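Long-range contacts in N-(5'-phosphoribosyl)anthranilate isomerase (Jonesia denitrificans, PDB 4WUI), which probably catalyses the isomerisation of N-(5-phosphoribosyl)anthranilate to 1-(2-carboxyphenylamino)-1-deoxyribulose 5-phosphate, the third step from chorismate to tryptophan: residues L126-Q131 and L153-L158; W138-L143 and I167-P172; D161-A166 and Q198-V203. All coordinates share one frame; numbering follows the deposited sequence.

Interaction 1. Residues L126-Q131 and L153-L158; sequences LLDAPQ and LLAGGL. With CIT (citric acid), chain B.
Leu127 is held to strand 152-155 by both of its peptide groups: Leu127 N donates to Leu153 O at 2.9 Å, and Leu127 O accepts from Ala155 N at 3.0 Å. Ala129 N to Ala155 O, 2.8 Å, extends this parallel ladder of a TIM barrel, although the donor stands 35° above the carbonyl plane. Inside the barrel, Leu126 CD2, in the conformer described, lies 4.1 Å from Ala155 CB. Just past the strand ends the backbones pack tightly: the CA atoms of Pro130 and Gly156 are 3.8 Å apart, and a CB on Gly156 would fall 2.3 Å from Ala129 O, so a side chain there would collide. The carbonyls of this pair turn to solvent instead, water 1 donating to both Pro130 O and Gly156 O, and the mouth side is looser, occupied by a citrate probably from the crystallisation liquor. In one of its two deposited conformers Asp128, with CG anti to N (chi1 -169°), accepts through Asp128 OD1 from citrate O7 at 2.9 Å. Gly157 N donates to the same hydroxyl, and Ser179 also binds the citrate. This C-terminal mouth is where TIM-barrel enzymes keep their active sites. On the barrel's interior Leu126 and Ala155 meet Asp176 of strand 174-177 and Leu153 meets Trp104 of strand 103-108; on its exterior Leu127 packs on Leu143, and Leu154 on Trp138 and Pro172.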
loop_
_atom_site.group_PDB
_atom_site.type_symbol
_atom_site.label_atom_id
_atom_site.label_comp_id
_atom_site.label_asym_id
_atom_site.label_seq_id
_atom_site.Cartn_x
_atom_site.Cartn_y
_atom_site.Cartn_z
ATOM N N LEU A 126 2.369 -2.436 -6.992
ATOM C CA LEU A 126 2.607 -2.908 -5.644
ATOM C C LEU A 126 2.839 -4.416 -5.780
ATOM O O LEU A 126 1.976 -5.136 -6.312
ATOM C CB LEU A 126 1.437 -2.527 -4.754
ATOM C CG LEU A 126 1.594 -2.936 -3.301
ATOM C CD1 LEU A 126 0.740 -2.028 -2.453
ATOM C CD2 LEU A 126 1.147 -4.357 -3.114
ATOM N N LEU A 127 4.014 -4.873 -5.342
ATOM C CA LEU A 127 4.415 -6.266 -5.456
ATOM C C LEU A 127 4.465 -6.886 -4.073
ATOM O O LEU A 127 5.275 -6.471 -3.235
ATOM C CB LEU A 127 5.779 -6.357 -6.113
ATOM C CG LEU A 127 6.333 -7.744 -6.355
ATOM C CD1 LEU A 127 5.377 -8.542 -7.214
ATOM C CD2 LEU A 127 7.730 -7.608 -7.011
ATOM N N ASP A 128 3.624 -7.890 -3.848
ATOM C CA ASP A 128 3.542 -8.538 -2.534
ATOM C C ASP A 128 4.273 -9.861 -2.575
ATOM O O ASP A 128 3.978 -10.755 -3.406
ATOM C CB ASP A 128 2.083 -8.748 -2.132
ATOM C CG ASP A 128 1.898 -9.177 -0.675
ATOM O OD1 ASP A 128 2.607 -8.659 0.200
ATOM O OD2 ASP A 128 1.007 -10.004 -0.403
ATOM N N ALA A 129 5.213 -9.986 -1.648
ATOM C CA ALA A 129 6.105 -11.133 -1.525
ATOM C C ALA A 129 5.962 -11.659 -0.097
ATOM O O ALA A 129 6.870 -11.539 0.720
ATOM C CB ALA A 129 7.529 -10.710 -1.776
ATOM N N PRO A 130 4.786 -12.191 0.247
ATOM C CA PRO A 130 4.447 -12.553 1.632
ATOM C C PRO A 130 5.367 -13.560 2.310
ATOM O O PRO A 130 5.412 -13.540 3.552
ATOM C CB PRO A 130 3.025 -13.111 1.499
ATOM C CG PRO A 130 2.896 -13.503 0.117
ATOM C CD PRO A 130 3.660 -12.494 -0.654
ATOM N N GLN A 131 6.086 -14.401 1.573
ATOM C CA GLN A 131 6.936 -15.393 2.246
ATOM C C GLN A 131 8.359 -14.892 2.493
ATOM O O GLN A 131 9.107 -15.513 3.251
ATOM C CB GLN A 131 6.961 -16.707 1.454
ATOM C CG GLN A 131 5.597 -17.377 1.351
ATOM C CD GLN A 131 4.888 -17.443 2.696
ATOM O OE1 GLN A 131 5.475 -17.857 3.698
ATOM N NE2 GLN A 131 3.626 -17.016 2.728
ATOM N N LEU A 153 5.992 -0.406 -5.031
ATOM C CA LEU A 153 6.036 -0.622 -3.578
ATOM C C LEU A 153 6.214 -2.083 -3.289
ATOM O O LEU A 153 5.532 -2.931 -3.868
ATOM C CB LEU A 153 4.762 -0.136 -2.870
ATOM C CG LEU A 153 4.369 1.324 -3.089
ATOM C CD1 LEU A 153 3.068 1.637 -2.345
ATOM C CD2 LEU A 153 5.463 2.299 -2.706
ATOM N N LEU A 154 7.109 -2.376 -2.354
ATOM C CA LEU A 154 7.278 -3.704 -1.808
ATOM C C LEU A 154 6.304 -3.900 -0.654
ATOM O O LEU A 154 6.234 -3.086 0.253
ATOM C CB LEU A 154 8.710 -3.840 -1.269
ATOM C CG LEU A 154 9.057 -5.124 -0.539
ATOM C CD1 LEU A 154 9.021 -6.326 -1.460
ATOM C CD2 LEU A 154 10.418 -5.001 0.171
ATOM N N ALA A 155 5.619 -5.029 -0.669
ATOM C CA ALA A 155 4.835 -5.505 0.453
ATOM C C ALA A 155 5.201 -6.948 0.715
ATOM O O ALA A 155 5.740 -7.644 -0.160
ATOM C CB ALA A 155 3.359 -5.380 0.174
ATOM N N GLY A 156 4.913 -7.438 1.906
ATOM C CA GLY A 156 5.015 -8.861 2.181
ATOM C C GLY A 156 5.239 -9.103 3.648
ATOM O O GLY A 156 6.319 -9.547 4.065
ATOM N N GLY A 157 4.228 -8.823 4.464
ATOM C CA GLY A 157 4.401 -9.041 5.866
ATOM C C GLY A 157 5.498 -8.172 6.459
ATOM O O GLY A 157 6.193 -8.584 7.384
ATOM N N LEU A 158 5.663 -6.955 5.957
ATOM C CA LEU A 158 6.633 -6.047 6.550
ATOM C C LEU A 158 6.187 -5.668 7.954
ATOM O O LEU A 158 5.003 -5.452 8.232
ATOM C CB LEU A 158 6.822 -4.813 5.683
ATOM C CG LEU A 158 7.408 -5.077 4.288
ATOM C CD1 LEU A 158 7.474 -3.762 3.513
ATOM C CD2 LEU A 158 8.804 -5.702 4.372
HETATM C C1 CIT B . 0.673 -10.028 4.141
HETATM O O1 CIT B . 1.248 -10.911 3.491
HETATM O O2 CIT B . 0.873 -9.999 5.366
HETATM C C2 CIT B . -0.176 -9.013 3.402
HETATM C C3 CIT B . 0.507 -7.637 3.466
HETATM O O7 CIT B . 1.832 -7.723 2.874
HETATM C C4 CIT B . -0.344 -6.627 2.723
HETATM C C5 CIT B . 0.289 -5.266 2.631
HETATM O O3 CIT B . 0.119 -4.675 1.540
HETATM O O4 CIT B . 0.926 -4.771 3.606
HETATM C C6 CIT B . 0.667 -7.218 4.924
HETATM O O5 CIT B . 1.856 -7.164 5.372
HETATM O O6 CIT B . -0.363 -6.977 5.646
HETATM O O HOH W 1 6.850 -11.961 5.225
#

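Interaction 2. Residues W138-L143 and I167-P172; sequences WDFAAL and ITTTSP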
loop_
_atom_site.group_PDB
_atom_site.type_symbol
_atom_site.label_atom_id
_atom_site.label_comp_id
_atom_site.label_asym_id
_atom_site.label_seq_id
_atom_site.Cartn_x
_atom_site.Cartn_y
_atom_site.Cartn_z
ATOM N N TRP A 138 15.537 -11.355 5.983
ATOM C CA TRP A 138 14.712 -11.096 4.811
ATOM C C TRP A 138 15.260 -11.844 3.596
ATOM O O TRP A 138 16.449 -11.715 3.279
ATOM C CB TRP A 138 14.690 -9.601 4.534
ATOM C CG TRP A 138 13.898 -9.217 3.344
ATOM C CD1 TRP A 138 14.404 -8.849 2.106
ATOM C CD2 TRP A 138 12.478 -9.155 3.226
ATOM N NE1 TRP A 138 13.379 -8.563 1.253
ATOM C CE2 TRP A 138 12.182 -8.729 1.912
ATOM C CE3 TRP A 138 11.418 -9.385 4.114
ATOM C CZ2 TRP A 138 10.860 -8.555 1.471
ATOM C CZ3 TRP A 138 10.113 -9.191 3.678
ATOM C CH2 TRP A 138 9.851 -8.793 2.372
ATOM N N ASP A 139 14.406 -12.582 2.881
ATOM C CA ASP A 139 14.860 -13.391 1.765
ATOM C C ASP A 139 14.945 -12.527 0.516
ATOM O O ASP A 139 14.047 -12.553 -0.337
ATOM C CB ASP A 139 13.964 -14.594 1.540
ATOM C CG ASP A 139 14.521 -15.518 0.478
ATOM O OD1 ASP A 139 15.627 -15.265 -0.065
ATOM O OD2 ASP A 139 13.847 -16.513 0.214
ATOM N N PHE A 140 16.029 -11.774 0.388
ATOM C CA PHE A 140 16.145 -10.857 -0.732
ATOM C C PHE A 140 16.259 -11.592 -2.062
ATOM O O PHE A 140 16.001 -10.991 -3.117
ATOM C CB PHE A 140 17.225 -9.798 -0.549
ATOM C CG PHE A 140 18.648 -10.306 -0.403
ATOM C CD1 PHE A 140 19.462 -10.480 -1.533
ATOM C CD2 PHE A 140 19.210 -10.479 0.856
ATOM C CE1 PHE A 140 20.794 -10.835 -1.373
ATOM C CE2 PHE A 140 20.549 -10.830 1.009
ATOM C CZ PHE A 140 21.340 -11.018 -0.112
ATOM N N ALA A 141 16.581 -12.884 -2.051
ATOM C CA ALA A 141 16.603 -13.663 -3.270
ATOM C C ALA A 141 15.247 -13.783 -3.915
ATOM O O ALA A 141 15.157 -14.045 -5.120
ATOM C CB ALA A 141 17.159 -15.023 -3.036
ATOM N N ALA A 142 14.172 -13.640 -3.134
ATOM C CA ALA A 142 12.815 -13.749 -3.668
ATOM C C ALA A 142 12.438 -12.564 -4.568
ATOM O O ALA A 142 11.446 -12.649 -5.310
ATOM C CB ALA A 142 11.820 -13.888 -2.538
ATOM N N LEU A 143 13.175 -11.455 -4.461
ATOM C CA LEU A 143 12.897 -10.250 -5.253
ATOM C C LEU A 143 14.018 -10.223 -6.315
ATOM O O LEU A 143 13.891 -10.896 -7.335
ATOM C CB LEU A 143 12.818 -8.998 -4.369
ATOM C CG LEU A 143 11.495 -8.690 -3.625
ATOM C CD1 LEU A 143 10.344 -8.459 -4.560
ATOM C CD2 LEU A 143 11.172 -9.756 -2.626
ATOM N N ILE A 167 14.520 -3.215 3.385
ATOM C CA ILE A 167 14.901 -2.035 2.598
ATOM C C ILE A 167 16.381 -2.067 2.260
ATOM O O ILE A 167 16.774 -1.725 1.161
ATOM C CB ILE A 167 14.516 -0.737 3.332
ATOM C CG1 ILE A 167 12.971 -0.585 3.294
ATOM C CG2 ILE A 167 15.207 0.495 2.706
ATOM C CD1 ILE A 167 12.477 0.564 4.133
ATOM N N THR A 168 17.216 -2.445 3.217
ATOM C CA THR A 168 18.660 -2.462 2.970
ATOM C C THR A 168 19.023 -3.418 1.844
ATOM O O THR A 168 19.839 -3.109 0.974
ATOM C CB THR A 168 19.404 -2.842 4.269
ATOM O OG1 THR A 168 19.191 -1.846 5.274
ATOM C CG2 THR A 168 20.894 -2.953 4.047
ATOM N N THR A 169 18.412 -4.597 1.866
ATOM C CA THR A 169 18.780 -5.667 0.946
ATOM C C THR A 169 18.083 -5.581 -0.404
ATOM O O THR A 169 18.676 -5.955 -1.405
ATOM C CB THR A 169 18.597 -7.064 1.550
ATOM O OG1 THR A 169 17.211 -7.298 1.837
ATOM C CG2 THR A 169 19.456 -7.251 2.801
ATOM N N THR A 170 16.840 -5.106 -0.427
ATOM C CA THR A 170 16.038 -5.080 -1.630
ATOM C C THR A 170 15.952 -3.679 -2.285
ATOM O O THR A 170 15.650 -3.578 -3.468
ATOM C CB THR A 170 14.625 -5.688 -1.341
ATOM O OG1 THR A 170 14.788 -7.098 -1.101
ATOM C CG2 THR A 170 13.675 -5.574 -2.467
ATOM N N SER A 171 16.237 -2.629 -1.523
ATOM C CA SER A 171 16.259 -1.254 -2.055
ATOM C C SER A 171 15.020 -0.945 -2.913
ATOM O O SER A 171 15.126 -0.506 -4.037
ATOM C CB SER A 171 17.559 -1.005 -2.849
ATOM O OG SER A 171 18.706 -1.248 -2.062
ATOM N N PRO A 172 13.819 -1.142 -2.358
ATOM C CA PRO A 172 12.617 -0.869 -3.142
ATOM C C PRO A 172 12.389 0.624 -3.325
ATOM O O PRO A 172 12.845 1.430 -2.520
ATOM C CB PRO A 172 11.498 -1.461 -2.285
ATOM C CG PRO A 172 12.003 -1.212 -0.882
ATOM C CD PRO A 172 13.517 -1.465 -0.966
HETATM O O HOH W 2 16.080 -8.240 -3.669
#
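Thr170 OG1 is gripped from two directions. Trp138 NE1 donates to it at 3.1 Å, reaching it at the indole edge, 14° out of the ring plane, through a bent N-H...O angle of 143°. Water 2, which donates to Phe140 O at 2.8 Å, also hydrogen-bonds Thr170 OG1, so the hydroxyl joins indole and 3-10 turn 140-142 at once. The same threonine turns its CG2 anti to N, and this methyl lies 4.0 Å from Leu143 CG, the two side chains crossing at about a right angle. One residue earlier, Thr169 OG1 bonds back to Asp165 O within the helix and comes 3.2 Å from Trp138 CD1, while Thr169 CB sits 3.5 Å from Phe140 CD2 on the more open flank. Replacing Trp138 by an alanine would probably deprive Thr170 OG1 of its indole donor and open a gap beside Thr169 and Thr170. Segment 138-143 thus fastens the loop between strands 124-128 and 152-155 to the C-terminal end of helix 163-170: Leu143 packs on Leu154 of strand 152-155, Trp138 on Leu158, Trp138 N donates to Asp165 OD2 in one of its conformers, and Arg147 takes Thr170 O.

Interaction 3. Residues D161-A166 and Q198-V203; sequences DNVADA and QAARGV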
loop_
_atom_site.group_PDB
_atom_site.type_symbol
_atom_site.label_atom_id
_atom_site.label_comp_id
_atom_site.label_asym_id
_atom_site.label_seq_id
_atom_site.Cartn_x
_atom_site.Cartn_y
_atom_site.Cartn_z
ATOM N N ASP A 161 10.132 -5.015 12.784
ATOM C CA ASP A 161 11.239 -5.919 13.024
ATOM C C ASP A 161 12.009 -6.319 11.778
ATOM O O ASP A 161 13.192 -6.650 11.898
ATOM C CB ASP A 161 10.748 -7.189 13.719
ATOM C CG ASP A 161 10.392 -6.978 15.164
ATOM O OD1 ASP A 161 10.981 -6.100 15.812
ATOM O OD2 ASP A 161 9.529 -7.720 15.695
ATOM N N ASN A 162 11.379 -6.321 10.601
ATOM C CA ASN A 162 12.065 -6.749 9.385
ATOM C C ASN A 162 12.282 -5.657 8.343
ATOM O O ASN A 162 12.961 -5.895 7.347
ATOM C CB ASN A 162 11.407 -7.975 8.731
ATOM C CG ASN A 162 10.023 -7.711 8.223
ATOM O OD1 ASN A 162 9.667 -6.584 7.980
ATOM N ND2 ASN A 162 9.229 -8.779 8.063
ATOM N N VAL A 163 11.738 -4.459 8.544
ATOM C CA VAL A 163 11.714 -3.524 7.440
ATOM C C VAL A 163 13.100 -2.958 7.140
ATOM O O VAL A 163 13.404 -2.706 5.973
ATOM C CB VAL A 163 10.669 -2.403 7.634
ATOM C CG1 VAL A 163 11.007 -1.489 8.800
ATOM C CG2 VAL A 163 10.497 -1.624 6.347
ATOM N N ALA A 164 13.944 -2.729 8.156
ATOM C CA ALA A 164 15.279 -2.212 7.854
ATOM C C ALA A 164 16.047 -3.213 6.972
ATOM O O ALA A 164 16.711 -2.832 6.015
ATOM C CB ALA A 164 16.055 -1.882 9.121
ATOM N N ASP A 165 15.973 -4.486 7.333
ATOM C CA ASP A 165 16.600 -5.569 6.577
ATOM C C ASP A 165 16.044 -5.577 5.149
ATOM O O ASP A 165 16.807 -5.558 4.175
ATOM C CB ASP A 165 16.305 -6.868 7.335
ATOM C CG ASP A 165 17.049 -8.094 6.808
ATOM O OD1 ASP A 165 17.916 -8.002 5.911
ATOM O OD2 ASP A 165 16.744 -9.182 7.359
ATOM N N ALA A 166 14.713 -5.571 5.013
ATOM C CA ALA A 166 14.090 -5.601 3.711
ATOM C C ALA A 166 14.533 -4.429 2.832
ATOM O O ALA A 166 14.880 -4.599 1.658
ATOM C CB ALA A 166 12.552 -5.591 3.818
ATOM N N GLN A 198 10.447 4.794 11.790
ATOM C CA GLN A 198 11.790 5.003 12.307
ATOM C C GLN A 198 12.751 3.975 11.724
ATOM O O GLN A 198 13.845 4.307 11.274
ATOM C CB GLN A 198 11.798 4.920 13.821
ATOM C CG GLN A 198 13.180 5.113 14.409
ATOM C CD GLN A 198 13.141 5.119 15.911
ATOM O OE1 GLN A 198 12.424 5.917 16.508
ATOM N NE2 GLN A 198 13.909 4.249 16.535
ATOM N N ALA A 199 12.373 2.718 11.744
ATOM C CA ALA A 199 13.218 1.654 11.227
ATOM C C ALA A 199 13.488 1.844 9.732
ATOM O O ALA A 199 14.626 1.680 9.256
ATOM C CB ALA A 199 12.587 0.290 11.479
ATOM N N ALA A 200 12.445 2.188 8.978
ATOM C CA ALA A 200 12.546 2.307 7.525
ATOM C C ALA A 200 13.439 3.507 7.149
ATOM O O ALA A 200 14.286 3.404 6.262
ATOM C CB ALA A 200 11.175 2.449 6.922
ATOM N N ARG A 201 13.225 4.655 7.783
ATOM C CA ARG A 201 13.978 5.858 7.453
ATOM C C ARG A 201 15.386 5.825 7.986
ATOM O O ARG A 201 16.265 6.538 7.491
ATOM C CB ARG A 201 13.281 7.086 7.980
ATOM C CG ARG A 201 12.113 7.369 7.148
ATOM C CD ARG A 201 11.596 8.768 7.373
ATOM N NE ARG A 201 10.484 8.959 6.469
ATOM C CZ ARG A 201 9.315 9.484 6.798
ATOM N NH1 ARG A 201 9.054 9.984 8.022
ATOM N NH2 ARG A 201 8.397 9.537 5.855
ATOM N N GLY A 202 15.621 5.001 8.985
ATOM C CA GLY A 202 16.932 4.904 9.566
ATOM C C GLY A 202 17.906 4.238 8.645
ATOM O O GLY A 202 19.095 4.337 8.886
ATOM N N VAL A 203 17.432 3.580 7.587
ATOM C CA VAL A 203 18.329 2.953 6.624
ATOM C C VAL A 203 19.075 4.042 5.883
ATOM O O VAL A 203 20.297 4.024 5.847
ATOM C CB VAL A 203 17.581 2.011 5.649
ATOM C CG1 VAL A 203 18.558 1.444 4.601
ATOM C CG2 VAL A 203 16.875 0.899 6.410
#
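Val163 sets its two methyl branches against neighbouring alanines where helices 163-170 and 190-204, successive members of the outer helical layer of this TIM barrel, lie side by side. With chi1 at 66°, Val163 CG1 stands between the backbone N and the carbonyl carbon and CG2 lies anti to N, which fans both methyls toward the second helix. CG1 meets Ala199 CB at 3.6 Å and comes 4.0 Å from Ala200 N; CG2 faces Ala200 CB at 4.2 Å. The fork therefore spans the step from Ala199 to Ala200 rather than pointing one branch at it. Ala164 takes the next place along its helix, its CB lying 3.8 Å from Ala199 O and so touching backbone as much as side chain. Small residues on both helices permit this closeness: the CA atoms of Ala164 and Ala200 are only 5.3 Å apart. The union is apolar in its side chains, with methyls also resting on backbone carbonyls. Val163 and Ala200 are buried, whereas Ala164, Ala199 and Val203 remain partly open. One turn further on, Ala200 and Val203 also pack on Ile167, and Val203 on Thr168, carrying the interface along helix 163-170. Away from the interface, Arg201 binds Ala23 O and His24 O, tying helix 190-204 to the chain just after helix 14-22. Toward the C-terminal end of helix 190-204, Val203 CG2, anti to the carbonyl carbon and beside the backbone N, is turned to Ala164, 4.0 Å from Ala164 CB and 3.8 Å from Ala164 O.

In the fold
From the N terminus, the first five strands of the barrel precede all three contacts. Strand 124-128 then opens interaction 1, and its following loop opens interaction 2 before strand 152-155 closes interaction 1. The start of helix 163-170 opens interaction 3, and the end of that helix closes interaction 2; helix 190-204 closes interaction 3 last. Interaction 2 therefore crosses both others, while interactions 1 and 3 follow in series. Together they run outward and around: strand to strand in the wall, loop to helix outside it, helix to helix in the outer layer. Packing of Trp138 on Ala166 joins interactions 2 and 3, and Asn162 ND2 probably bonds Gly157 O between interactions 1 and 3.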